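Local structure of probable glutamine-binding lipoprotein GlnH (GLNBP) (Mycobacterium tuberculosis, 6H20) at residues Asp46-Gly51 and Arg87-Val92; Asp80-Val85 and Val115-Lys120; Gln111-Asp116 and Gly238-Asn243; Ser135-Asp140 and Ala279-Arg284. The protein binds amino acids, probably aspartate in particular, as an extracellular solute-binding lipoprotein thought to help control glutamate metabolism through protein kinase G. One frame throughout, in Å; residues are numbered along the deposited sequence.

Contact 1 (Asp46-Gly51 and Arg87-Val92); sequences DIRARG and RDIFGV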
loop_
_atom_site.group_PDB
_atom_site.type_symbol
_atom_site.label_atom_id
_atom_site.label_comp_id
_atom_site.label_asym_id
_atom_site.label_seq_id
_atom_site.Cartn_x
_atom_site.Cartn_y
_atom_site.Cartn_z
ATOM N N ASP A 46 2.411 23.639 11.050
ATOM C CA ASP A 46 3.625 23.699 10.243
ATOM C C ASP A 46 3.343 23.315 8.799
ATOM O O ASP A 46 3.891 23.923 7.868
ATOM C CB ASP A 46 4.703 22.801 10.847
ATOM C CG ASP A 46 5.252 23.350 12.154
ATOM O OD1 ASP A 46 5.047 24.554 12.432
ATOM O OD2 ASP A 46 5.897 22.581 12.898
ATOM N N ILE A 47 2.497 22.305 8.592
ATOM C CA ILE A 47 2.105 21.929 7.238
ATOM C C ILE A 47 1.357 23.076 6.579
ATOM O O ILE A 47 1.641 23.461 5.439
ATOM C CB ILE A 47 1.260 20.643 7.266
ATOM C CG1 ILE A 47 2.124 19.449 7.684
ATOM C CG2 ILE A 47 0.616 20.403 5.908
ATOM C CD1 ILE A 47 1.321 18.214 8.065
ATOM N N ARG A 48 0.397 23.651 7.304
ATOM C CA ARG A 48 -0.384 24.756 6.767
ATOM C C ARG A 48 0.511 25.922 6.370
ATOM O O ARG A 48 0.311 26.535 5.314
ATOM C CB ARG A 48 -1.415 25.193 7.809
ATOM C CG ARG A 48 -2.704 25.728 7.225
ATOM C CD ARG A 48 -3.760 25.888 8.305
ATOM N NE ARG A 48 -3.225 26.545 9.498
ATOM C CZ ARG A 48 -3.166 25.981 10.703
ATOM N NH1 ARG A 48 -3.605 24.739 10.885
ATOM N NH2 ARG A 48 -2.661 26.660 11.729
ATOM N N ALA A 49 1.524 26.227 7.191
ATOM C CA ALA A 49 2.436 27.322 6.876
ATOM C C ALA A 49 3.295 27.010 5.662
ATOM O O ALA A 49 3.720 27.932 4.953
ATOM C CB ALA A 49 3.323 27.637 8.080
ATOM N N ARG A 50 3.583 25.732 5.414
ATOM C CA ARG A 50 4.322 25.360 4.213
ATOM C C ARG A 50 3.463 25.426 2.959
ATOM O O ARG A 50 4.009 25.345 1.852
ATOM C CB ARG A 50 4.952 23.970 4.351
ATOM C CG ARG A 50 6.183 23.927 5.249
ATOM C CD ARG A 50 6.932 22.608 5.116
ATOM N NE ARG A 50 6.219 21.503 5.760
ATOM C CZ ARG A 50 6.316 21.203 7.052
ATOM N NH1 ARG A 50 7.102 21.918 7.847
ATOM N NH2 ARG A 50 5.630 20.181 7.551
ATOM N N GLY A 51 2.146 25.577 3.107
ATOM C CA GLY A 51 1.265 25.838 1.991
ATOM C C GLY A 51 0.754 24.607 1.281
ATOM O O GLY A 51 -0.137 24.729 0.428
ATOM N N ARG A 87 -7.695 18.154 2.528
ATOM C CA ARG A 87 -8.948 18.883 2.705
ATOM C C ARG A 87 -9.131 19.309 4.157
ATOM O O ARG A 87 -9.548 20.440 4.435
ATOM C CB ARG A 87 -10.133 18.033 2.252
ATOM C CG ARG A 87 -11.437 18.823 2.153
ATOM C CD ARG A 87 -12.666 17.908 2.158
ATOM N NE ARG A 87 -12.633 16.911 1.083
ATOM C CZ ARG A 87 -12.997 17.148 -0.177
ATOM N NH1 ARG A 87 -13.412 18.356 -0.538
ATOM N NH2 ARG A 87 -12.942 16.174 -1.080
ATOM N N ASP A 88 -8.821 18.413 5.097
ATOM C CA ASP A 88 -8.966 18.745 6.513
ATOM C C ASP A 88 -7.980 19.831 6.941
ATOM O O ASP A 88 -8.291 20.628 7.838
ATOM C CB ASP A 88 -8.775 17.495 7.373
ATOM C CG ASP A 88 -10.006 16.601 7.409
ATOM O OD1 ASP A 88 -10.972 16.871 6.679
ATOM O OD2 ASP A 88 -9.990 15.631 8.189
ATOM N N ILE A 89 -6.798 19.890 6.324
ATOM C CA ILE A 89 -5.813 20.905 6.703
ATOM C C ILE A 89 -6.160 22.250 6.089
ATOM O O ILE A 89 -6.148 23.285 6.773
ATOM C CB ILE A 89 -4.385 20.466 6.320
ATOM C CG1 ILE A 89 -4.003 19.168 7.034
ATOM C CG2 ILE A 89 -3.373 21.580 6.627
ATOM C CD1 ILE A 89 -2.673 18.565 6.579
ATOM N N PHE A 90 -6.464 22.260 4.795
ATOM C CA PHE A 90 -6.542 23.483 4.013
ATOM C C PHE A 90 -7.951 23.898 3.629
ATOM O O PHE A 90 -8.135 25.038 3.182
ATOM C CB PHE A 90 -5.715 23.333 2.730
ATOM C CG PHE A 90 -4.248 23.189 2.980
ATOM C CD1 PHE A 90 -3.471 24.302 3.255
ATOM C CD2 PHE A 90 -3.645 21.947 2.959
ATOM C CE1 PHE A 90 -2.120 24.179 3.491
ATOM C CE2 PHE A 90 -2.280 21.822 3.192
ATOM C CZ PHE A 90 -1.522 22.945 3.465
ATOM N N GLY A 91 -8.939 23.023 3.772
ATOM C CA GLY A 91 -10.293 23.304 3.359
ATOM C C GLY A 91 -10.651 22.754 1.994
ATOM O O GLY A 91 -11.835 22.513 1.731
ATOM N N VAL A 92 -9.660 22.563 1.126
ATOM C CA VAL A 92 -9.846 21.897 -0.167
ATOM C C VAL A 92 -8.702 20.925 -0.386
ATOM O O VAL A 92 -7.602 21.090 0.161
ATOM C CB VAL A 92 -9.894 22.912 -1.332
ATOM C CG1 VAL A 92 -11.052 23.883 -1.152
ATOM C CG2 VAL A 92 -8.580 23.668 -1.438
HETATM O O HOH W 1 -5.661 23.560 9.499
#
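R48 and I89 mark the closest backbone approach, 6.7 Å between their CA atoms, where the last turn of helix 45-50 meets the last turn of helix 77-90. Just past each helix a glycine with positive phi, G51 or G91, turns the chain off. F90 does most of the reaching. Its CG lies anti to its own carbonyl carbon (chi1 -65°), which carries the ring across to the end of the other helix. There F90 CZ comes 3.6 Å from G51 C, and the carbonyl O of I47 sits at the ring edge near its plane. R48 CA lies oblique to the ring, 3.8 Å from F90 CE1, and the R48 side chain slides past that of F90 in the opposite direction. Beside the ring, I47 and I89 cross at about a right angle and touch through methyls, I47 CG2 to I89 CD1 at 3.8 Å. The polar link is indirect: a water accepts from R48 NH1 at 2.7 Å and donates to I89 O at 2.8 Å, while NH1 also bonds to D41 O. Both isoleucines continue inward onto L53 of strand 53-57; helix 244-259 meets them too, through L246 at I47 and F249 at I89.

Contact 2 (Asp80-Val85 and Val115-Lys120); sequences DIAGEV and VDIVVK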
loop_
_atom_site.group_PDB
_atom_site.type_symbol
_atom_site.label_atom_id
_atom_site.label_comp_id
_atom_site.label_asym_id
_atom_site.label_seq_id
_atom_site.Cartn_x
_atom_site.Cartn_y
_atom_site.Cartn_z
ATOM N N ASP A 80 -6.450 9.919 -3.484
ATOM C CA ASP A 80 -7.683 10.504 -2.970
ATOM C C ASP A 80 -7.720 10.482 -1.449
ATOM O O ASP A 80 -8.193 11.446 -0.836
ATOM C CB ASP A 80 -8.893 9.804 -3.593
ATOM C CG ASP A 80 -9.115 10.207 -5.043
ATOM O OD1 ASP A 80 -8.524 11.213 -5.501
ATOM O OD2 ASP A 80 -9.886 9.504 -5.730
ATOM N N ILE A 81 -7.217 9.406 -0.828
ATOM C CA ILE A 81 -7.102 9.368 0.636
ATOM C C ILE A 81 -6.237 10.526 1.120
ATOM O O ILE A 81 -6.611 11.270 2.039
ATOM C CB ILE A 81 -6.546 8.010 1.108
ATOM C CG1 ILE A 81 -7.560 6.887 0.874
ATOM C CG2 ILE A 81 -6.149 8.104 2.583
ATOM C CD1 ILE A 81 -8.803 6.950 1.774
ATOM N N ALA A 82 -5.077 10.717 0.476
ATOM C CA ALA A 82 -4.192 11.821 0.849
ATOM C C ALA A 82 -4.885 13.158 0.662
ATOM O O ALA A 82 -4.720 14.070 1.480
ATOM C CB ALA A 82 -2.893 11.773 0.028
ATOM N N GLY A 83 -5.685 13.287 -0.399
ATOM C CA GLY A 83 -6.387 14.534 -0.636
ATOM C C GLY A 83 -7.404 14.860 0.440
ATOM O O GLY A 83 -7.685 16.033 0.688
ATOM N N GLU A 84 -7.977 13.832 1.078
ATOM C CA GLU A 84 -8.908 14.090 2.175
ATOM C C GLU A 84 -8.190 14.635 3.406
ATOM O O GLU A 84 -8.737 15.492 4.117
ATOM C CB GLU A 84 -9.706 12.830 2.503
ATOM C CG GLU A 84 -10.652 12.397 1.388
ATOM C CD GLU A 84 -11.632 13.476 0.988
ATOM O OE1 GLU A 84 -12.135 14.188 1.892
ATOM O OE2 GLU A 84 -11.896 13.626 -0.227
ATOM N N VAL A 85 -6.964 14.166 3.668
ATOM C CA VAL A 85 -6.144 14.784 4.707
ATOM C C VAL A 85 -5.892 16.247 4.374
ATOM O O VAL A 85 -6.059 17.135 5.216
ATOM C CB VAL A 85 -4.829 14.010 4.894
ATOM C CG1 VAL A 85 -3.956 14.684 5.961
ATOM C CG2 VAL A 85 -5.126 12.567 5.259
ATOM N N VAL A 115 8.786 13.709 3.747
ATOM C CA VAL A 115 7.378 13.873 3.414
ATOM C C VAL A 115 6.625 14.016 4.724
ATOM O O VAL A 115 7.099 13.606 5.785
ATOM C CB VAL A 115 6.807 12.671 2.626
ATOM C CG1 VAL A 115 7.531 12.495 1.296
ATOM C CG2 VAL A 115 6.899 11.390 3.450
ATOM N N ASP A 116 5.428 14.601 4.643
ATOM C CA ASP A 116 4.572 14.633 5.824
ATOM C C ASP A 116 3.936 13.267 6.067
ATOM O O ASP A 116 3.867 12.798 7.213
ATOM C CB ASP A 116 3.472 15.683 5.661
ATOM C CG ASP A 116 4.012 17.095 5.492
ATOM O OD1 ASP A 116 4.789 17.556 6.362
ATOM O OD2 ASP A 116 3.635 17.766 4.505
ATOM N N ILE A 117 3.436 12.632 5.011
ATOM C CA ILE A 117 2.778 11.338 5.121
ATOM C C ILE A 117 3.150 10.495 3.911
ATOM O O ILE A 117 3.508 11.019 2.850
ATOM C CB ILE A 117 1.237 11.441 5.229
ATOM C CG1 ILE A 117 0.629 12.048 3.958
ATOM C CG2 ILE A 117 0.840 12.255 6.469
ATOM C CD1 ILE A 117 -0.902 12.131 3.985
ATOM N N VAL A 118 3.095 9.179 4.090
ATOM C CA VAL A 118 3.155 8.221 2.986
ATOM C C VAL A 118 1.770 7.607 2.869
ATOM O O VAL A 118 1.235 7.081 3.852
ATOM C CB VAL A 118 4.208 7.131 3.237
ATOM C CG1 VAL A 118 4.056 5.981 2.234
ATOM C CG2 VAL A 118 5.622 7.711 3.154
ATOM N N VAL A 119 1.170 7.704 1.693
ATOM C CA VAL A 119 -0.073 6.997 1.382
ATOM C C VAL A 119 0.262 6.172 0.150
ATOM O O VAL A 119 0.176 6.650 -0.989
ATOM C CB VAL A 119 -1.265 7.928 1.138
ATOM C CG1 VAL A 119 -2.568 7.121 1.127
ATOM C CG2 VAL A 119 -1.347 9.022 2.219
ATOM N N LYS A 120 0.740 4.952 0.386
ATOM C CA LYS A 120 1.235 4.101 -0.693
ATOM C C LYS A 120 1.113 2.658 -0.250
ATOM O O LYS A 120 2.113 2.019 0.106
ATOM C CB LYS A 120 2.687 4.452 -1.043
ATOM C CG LYS A 120 3.124 3.801 -2.363
ATOM C CD LYS A 120 4.634 3.659 -2.444
ATOM C CE LYS A 120 5.094 3.004 -3.748
ATOM N NZ LYS A 120 4.244 1.872 -4.217
#
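I81 meets V119 through its CG2 branch, which lies 4.0 Å from V119 CG1. That methyl is anti to the backbone N of I81, whereas CG1 swings the other way (chi1 -69°) and carries the end of the chain off from segment 115-120; the two side chains cross at about a right angle. One residue on, A82 is where the backbones come nearest, its CA 6.4 Å from that of V119. The methyl of A82 points at V119, A82 CB to V119 CG2 at 3.8 Å, so the two branches of V119 are shared between neighbouring residues of the helix. A82 CB also reaches I117 CD1, more loosely, at 4.4 Å. A turn further along, V85 brings CG2 to that same I117 CD1, again at 4.4 Å. L53 and V55 of the parallel strand 53-57 extend this apolar layer. All five touching residues are buried and meet through aliphatic carbons, mostly methyls, which implies a hydrophobic seam between helix 77-90 and the sheet, with shape rather than polar bonding fixing the fit, just before K120 enters the asparagine pocket.

Contact 3 (Gln111-Asp116 and Gly238-Asn243); sequences QKSQVD and GINLDN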
loop_
_atom_site.group_PDB
_atom_site.type_symbol
_atom_site.label_atom_id
_atom_site.label_comp_id
_atom_site.label_asym_id
_atom_site.label_seq_id
_atom_site.Cartn_x
_atom_site.Cartn_y
_atom_site.Cartn_z
ATOM N N GLN A 111 11.505 8.651 8.119
ATOM C CA GLN A 111 12.558 8.846 9.113
ATOM C C GLN A 111 13.309 10.151 8.878
ATOM O O GLN A 111 13.687 10.845 9.838
ATOM C CB GLN A 111 13.530 7.671 9.049
ATOM C CG GLN A 111 13.009 6.387 9.670
ATOM C CD GLN A 111 14.014 5.259 9.568
ATOM O OE1 GLN A 111 14.544 4.987 8.491
ATOM N NE2 GLN A 111 14.290 4.600 10.688
ATOM N N LYS A 112 13.534 10.505 7.616
ATOM C CA LYS A 112 14.285 11.699 7.248
ATOM C C LYS A 112 13.402 12.932 7.139
ATOM O O LYS A 112 13.885 13.984 6.717
ATOM C CB LYS A 112 15.013 11.487 5.919
ATOM C CG LYS A 112 16.136 10.472 5.951
ATOM C CD LYS A 112 16.679 10.254 4.545
ATOM C CE LYS A 112 18.164 9.941 4.551
ATOM N NZ LYS A 112 18.503 8.823 5.473
ATOM N N SER A 113 12.116 12.820 7.486
ATOM C CA SER A 113 11.180 13.940 7.392
ATOM C C SER A 113 11.174 14.559 5.995
ATOM O O SER A 113 11.103 15.779 5.834
ATOM C CB SER A 113 11.438 14.986 8.480
ATOM O OG SER A 113 11.233 14.416 9.757
ATOM N N GLN A 114 11.247 13.705 4.970
ATOM C CA GLN A 114 11.196 14.157 3.588
ATOM C C GLN A 114 9.775 14.281 3.053
ATOM O O GLN A 114 9.580 14.889 1.996
ATOM C CB GLN A 114 11.996 13.210 2.694
ATOM C CG GLN A 114 13.480 13.166 3.007
ATOM C CD GLN A 114 14.217 12.190 2.112
ATOM O OE1 GLN A 114 13.660 11.181 1.690
ATOM N NE2 GLN A 114 15.477 12.490 1.818
ATOM N N VAL A 115 8.786 13.709 3.747
ATOM C CA VAL A 115 7.378 13.873 3.414
ATOM C C VAL A 115 6.625 14.016 4.724
ATOM O O VAL A 115 7.099 13.606 5.785
ATOM C CB VAL A 115 6.807 12.671 2.626
ATOM C CG1 VAL A 115 7.531 12.495 1.296
ATOM C CG2 VAL A 115 6.899 11.390 3.450
ATOM N N ASP A 116 5.428 14.601 4.643
ATOM C CA ASP A 116 4.572 14.633 5.824
ATOM C C ASP A 116 3.936 13.267 6.067
ATOM O O ASP A 116 3.867 12.798 7.213
ATOM C CB ASP A 116 3.472 15.683 5.661
ATOM C CG ASP A 116 4.012 17.095 5.492
ATOM O OD1 ASP A 116 4.789 17.556 6.362
ATOM O OD2 ASP A 116 3.635 17.766 4.505
ATOM N N GLY A 238 1.454 6.306 6.648
ATOM C CA GLY A 238 2.731 6.297 7.348
ATOM C C GLY A 238 3.151 7.710 7.725
ATOM O O GLY A 238 3.003 8.644 6.942
ATOM N N ILE A 239 3.638 7.853 8.959
ATOM C CA ILE A 239 3.929 9.143 9.570
ATOM C C ILE A 239 5.237 9.002 10.333
ATOM O O ILE A 239 5.570 7.921 10.826
ATOM C CB ILE A 239 2.758 9.556 10.504
ATOM C CG1 ILE A 239 1.506 9.841 9.669
ATOM C CG2 ILE A 239 3.129 10.773 11.375
ATOM C CD1 ILE A 239 0.204 9.846 10.448
ATOM N N ASN A 240 5.991 10.098 10.423
ATOM C CA ASN A 240 7.224 10.068 11.199
ATOM C C ASN A 240 6.939 9.616 12.631
ATOM O O ASN A 240 5.939 10.011 13.241
ATOM C CB ASN A 240 7.895 11.440 11.194
ATOM C CG ASN A 240 9.107 11.493 12.096
ATOM O OD1 ASN A 240 8.986 11.703 13.308
ATOM N ND2 ASN A 240 10.289 11.311 11.514
ATOM N N LEU A 241 7.830 8.768 13.155
ATOM C CA LEU A 241 7.604 8.103 14.437
ATOM C C LEU A 241 7.224 9.080 15.540
ATOM O O LEU A 241 6.394 8.762 16.400
ATOM C CB LEU A 241 8.861 7.332 14.842
ATOM C CG LEU A 241 8.797 6.521 16.134
ATOM C CD1 LEU A 241 7.691 5.473 16.042
ATOM C CD2 LEU A 241 10.142 5.862 16.390
ATOM N N ASP A 242 7.817 10.271 15.534
ATOM C CA ASP A 242 7.634 11.202 16.636
ATOM C C ASP A 242 6.495 12.186 16.429
ATOM O O ASP A 242 6.144 12.898 17.373
ATOM C CB ASP A 242 8.930 11.968 16.892
ATOM C CG ASP A 242 10.051 11.062 17.343
ATOM O OD1 ASP A 242 9.780 10.141 18.143
ATOM O OD2 ASP A 242 11.198 11.263 16.886
ATOM N N ASN A 243 5.897 12.253 15.240
ATOM C CA ASN A 243 4.819 13.217 15.020
ATOM C C ASN A 243 3.476 12.588 15.390
ATOM O O ASN A 243 2.633 12.292 14.539
ATOM C CB ASN A 243 4.831 13.763 13.598
ATOM C CG ASN A 243 3.965 15.016 13.460
ATOM O OD1 ASN A 243 3.144 15.320 14.339
ATOM N ND2 ASN A 243 4.142 15.743 12.367
HETATM O O HOH W 2 5.605 12.837 9.296
#
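An Asx turn at N240 faces the Schellman motif that ends helix 106-111, and the contact lies where that helix leads into strand 117-118, beside the antiparallel strand 232-240. In the Asx turn, N240 OD1 accepts from D242 N at 2.9 Å. The donor stands well above the plane of the amide carbonyl, 40° out of it, although the N-H points fairly directly at the oxygen (154°). The backbone closes on the same residues, N243 N bonding to N240 O in a type I turn, after which N243 caps the start of helix 244-259.

N240 is the residue that reaches across. With CG anti to its backbone N (chi1 174°), the amide extends toward the helix end, and N240 ND2 lies 3.7 Å from S113 OG and 3.8 Å from Q111 O, near neighbours rather than bonded partners. ND2 does bond to L110 O, a carbonyl of the last helical turn. Further along, a water links the backbones: it donates to D116 O at 2.7 Å and accepts from N240 N at 3.0 Å. D116 points its CB away; its carboxylate bonds to I54 N and makes a salt bridge with R50.

The chemistry is mainly polar. One asparagine amide uses its oxygen to shape its own turn and its nitrogen to hold a helix end, while the water bridges D116 O and N240 N where segments 111-116 and 238-243 have no direct backbone bond.

Contact 4 (Ser135-Asp140 and Ala279-Arg284); sequences STVYLD and APPTPR
P281 sets its ring carbons CB and CG against the backbone from V137 to L139. P281 CB comes 3.7 Å from V137 O and 3.8 Å from V137 CG1, and P281 CG bears on the peptide that joins Y138 to L139, 3.7 Å from L139 N. The V137 side chain runs obliquely to the proline ring: CG1 is anti to the backbone N (chi1 175°), and this branch is the one that meets the ring. P281 also has W263 of helix 262-270 against it.

T136 and P283 make the second touch, again at a slant. The methyl of T136 does the work, with CG2 3.8 Å from P283 CB and 3.6 Å from R284 O. Its hydroxyl occupies the position between the backbone N and the carbonyl carbon (chi1 56°) and bonds to R258, which reaches V137 O as well.

The segment 279-284 is a proline-rich tail that follows helix 262-270 and runs back along the chain entering strand 139-148, the end-to-end directions 144° apart. It lies along 135-140, whose Y138 side chain points its CB the other way, near the ligand pocket: that side chain is about 5 Å from the side chain of T121, packs on V119 and V237, and bonds through its OH to D78.

Past P283 a water spans the two backbones, accepting from V137 N and from R284 N at 3.1 Å each. R284 then pairs with S30, joining the short parallel sheet of strands 29-30 and 284-285, and its guanidinium makes a salt bridge to D26.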
loop_
_atom_site.group_PDB
_atom_site.type_symbol
_atom_site.label_atom_id
_atom_site.label_comp_id
_atom_site.label_asym_id
_atom_site.label_seq_id
_atom_site.Cartn_x
_atom_site.Cartn_y
_atom_site.Cartn_z
ATOM N N SER A 135 -1.394 5.752 10.981
ATOM C CA SER A 135 -2.808 5.960 11.249
ATOM C C SER A 135 -3.504 4.624 11.489
ATOM O O SER A 135 -2.919 3.544 11.354
ATOM C CB SER A 135 -3.484 6.594 10.033
ATOM O OG SER A 135 -3.560 5.663 8.954
ATOM N N THR A 136 -4.787 4.716 11.849
ATOM C CA THR A 136 -5.651 3.547 11.824
ATOM C C THR A 136 -5.774 3.007 10.395
ATOM O O THR A 136 -5.375 3.641 9.408
ATOM C CB THR A 136 -7.042 3.897 12.346
ATOM O OG1 THR A 136 -7.592 4.985 11.585
ATOM C CG2 THR A 136 -6.984 4.272 13.835
ATOM N N VAL A 137 -6.352 1.811 10.286
ATOM C CA VAL A 137 -6.413 1.117 8.999
ATOM C C VAL A 137 -7.425 1.797 8.088
ATOM O O VAL A 137 -8.585 1.999 8.472
ATOM C CB VAL A 137 -6.794 -0.354 9.224
ATOM C CG1 VAL A 137 -6.976 -1.087 7.883
ATOM C CG2 VAL A 137 -5.775 -1.048 10.110
ATOM N N TYR A 138 -7.009 2.119 6.853
ATOM C CA TYR A 138 -7.934 2.713 5.894
ATOM C C TYR A 138 -8.367 1.774 4.771
ATOM O O TYR A 138 -9.302 2.106 4.030
ATOM C CB TYR A 138 -7.383 4.038 5.321
ATOM C CG TYR A 138 -6.220 3.913 4.357
ATOM C CD1 TYR A 138 -6.430 3.694 3.001
ATOM C CD2 TYR A 138 -4.909 4.044 4.812
ATOM C CE1 TYR A 138 -5.359 3.596 2.128
ATOM C CE2 TYR A 138 -3.827 3.950 3.938
ATOM C CZ TYR A 138 -4.072 3.712 2.596
ATOM O OH TYR A 138 -3.006 3.616 1.740
ATOM N N LEU A 139 -7.745 0.607 4.650
ATOM C CA LEU A 139 -8.173 -0.397 3.686
ATOM C C LEU A 139 -7.486 -1.684 4.094
ATOM O O LEU A 139 -6.317 -1.652 4.477
ATOM C CB LEU A 139 -7.723 -0.005 2.271
ATOM C CG LEU A 139 -8.239 -0.891 1.132
ATOM C CD1 LEU A 139 -9.738 -0.745 0.993
ATOM C CD2 LEU A 139 -7.552 -0.502 -0.174
ATOM N N ASP A 140 -8.206 -2.804 4.035
ATOM C CA ASP A 140 -7.648 -4.092 4.442
ATOM C C ASP A 140 -7.585 -5.017 3.235
ATOM O O ASP A 140 -8.625 -5.460 2.732
ATOM C CB ASP A 140 -8.472 -4.724 5.562
ATOM C CG ASP A 140 -7.811 -5.955 6.131
ATOM O OD1 ASP A 140 -6.574 -5.927 6.321
ATOM O OD2 ASP A 140 -8.525 -6.953 6.395
ATOM N N ALA A 279 -18.011 -2.655 4.531
ATOM C CA ALA A 279 -17.927 -1.564 5.482
ATOM C C ALA A 279 -16.472 -1.108 5.554
ATOM O O ALA A 279 -15.558 -1.908 5.332
ATOM C CB ALA A 279 -18.362 -2.038 6.864
ATOM N N PRO A 280 -16.223 0.168 5.841
ATOM C CA PRO A 280 -14.841 0.600 6.036
ATOM C C PRO A 280 -14.222 -0.165 7.181
ATOM O O PRO A 280 -14.925 -0.607 8.113
ATOM C CB PRO A 280 -14.982 2.094 6.376
ATOM C CG PRO A 280 -16.347 2.485 5.984
ATOM C CD PRO A 280 -17.195 1.254 6.034
ATOM N N PRO A 281 -12.905 -0.350 7.167
ATOM C CA PRO A 281 -12.246 -1.028 8.290
ATOM C C PRO A 281 -12.535 -0.291 9.588
ATOM O O PRO A 281 -12.546 0.938 9.631
ATOM C CB PRO A 281 -10.756 -0.961 7.933
ATOM C CG PRO A 281 -10.693 -0.574 6.515
ATOM C CD PRO A 281 -11.948 0.142 6.161
ATOM N N THR A 282 -12.800 -1.054 10.640
ATOM C CA THR A 282 -13.097 -0.440 11.931
ATOM C C THR A 282 -11.799 0.021 12.587
ATOM O O THR A 282 -10.856 -0.768 12.702
ATOM C CB THR A 282 -13.807 -1.451 12.832
ATOM O OG1 THR A 282 -15.072 -1.796 12.250
ATOM C CG2 THR A 282 -14.039 -0.868 14.215
ATOM N N PRO A 283 -11.701 1.285 13.002
ATOM C CA PRO A 283 -10.461 1.758 13.626
ATOM C C PRO A 283 -10.282 1.166 15.011
ATOM O O PRO A 283 -11.248 0.901 15.736
ATOM C CB PRO A 283 -10.667 3.274 13.709
ATOM C CG PRO A 283 -12.167 3.433 13.809
ATOM C CD PRO A 283 -12.714 2.350 12.901
ATOM N N ARG A 284 -9.023 0.951 15.372
ATOM C CA ARG A 284 -8.644 0.480 16.696
ATOM C C ARG A 284 -7.704 1.504 17.317
ATOM O O ARG A 284 -6.780 1.986 16.651
ATOM C CB ARG A 284 -7.961 -0.885 16.591
ATOM C CG ARG A 284 -7.425 -1.415 17.902
ATOM C CD ARG A 284 -6.546 -2.639 17.691
ATOM N NE ARG A 284 -7.142 -3.854 18.236
ATOM C CZ ARG A 284 -6.991 -4.257 19.495
ATOM N NH1 ARG A 284 -6.267 -3.539 20.344
ATOM N NH2 ARG A 284 -7.567 -5.378 19.906
HETATM O O HOH W 3 -6.899 0.672 13.115
#

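From the N terminus, contact 1 closes the loop from helix 45-50 to the end of helix 77-90. Contact 2 starts inside that loop, on the same helix, and ends at strand 117-118, so the two cross; R50 and D116 join them by a salt bridge. Contact 3 begins on 111-116, sharing V115 and D116 with contact 2, and closes a much longer loop at strand 232-240, where V118 N probably bonds to G238 O. Contact 4 opens within that loop and ends beyond it near the C terminus, crossing contact 3. Y138 packs on I81 and V119, bringing contact 4 against contact 2, while contacts 1 and 4 lie about 24 Å apart between centres.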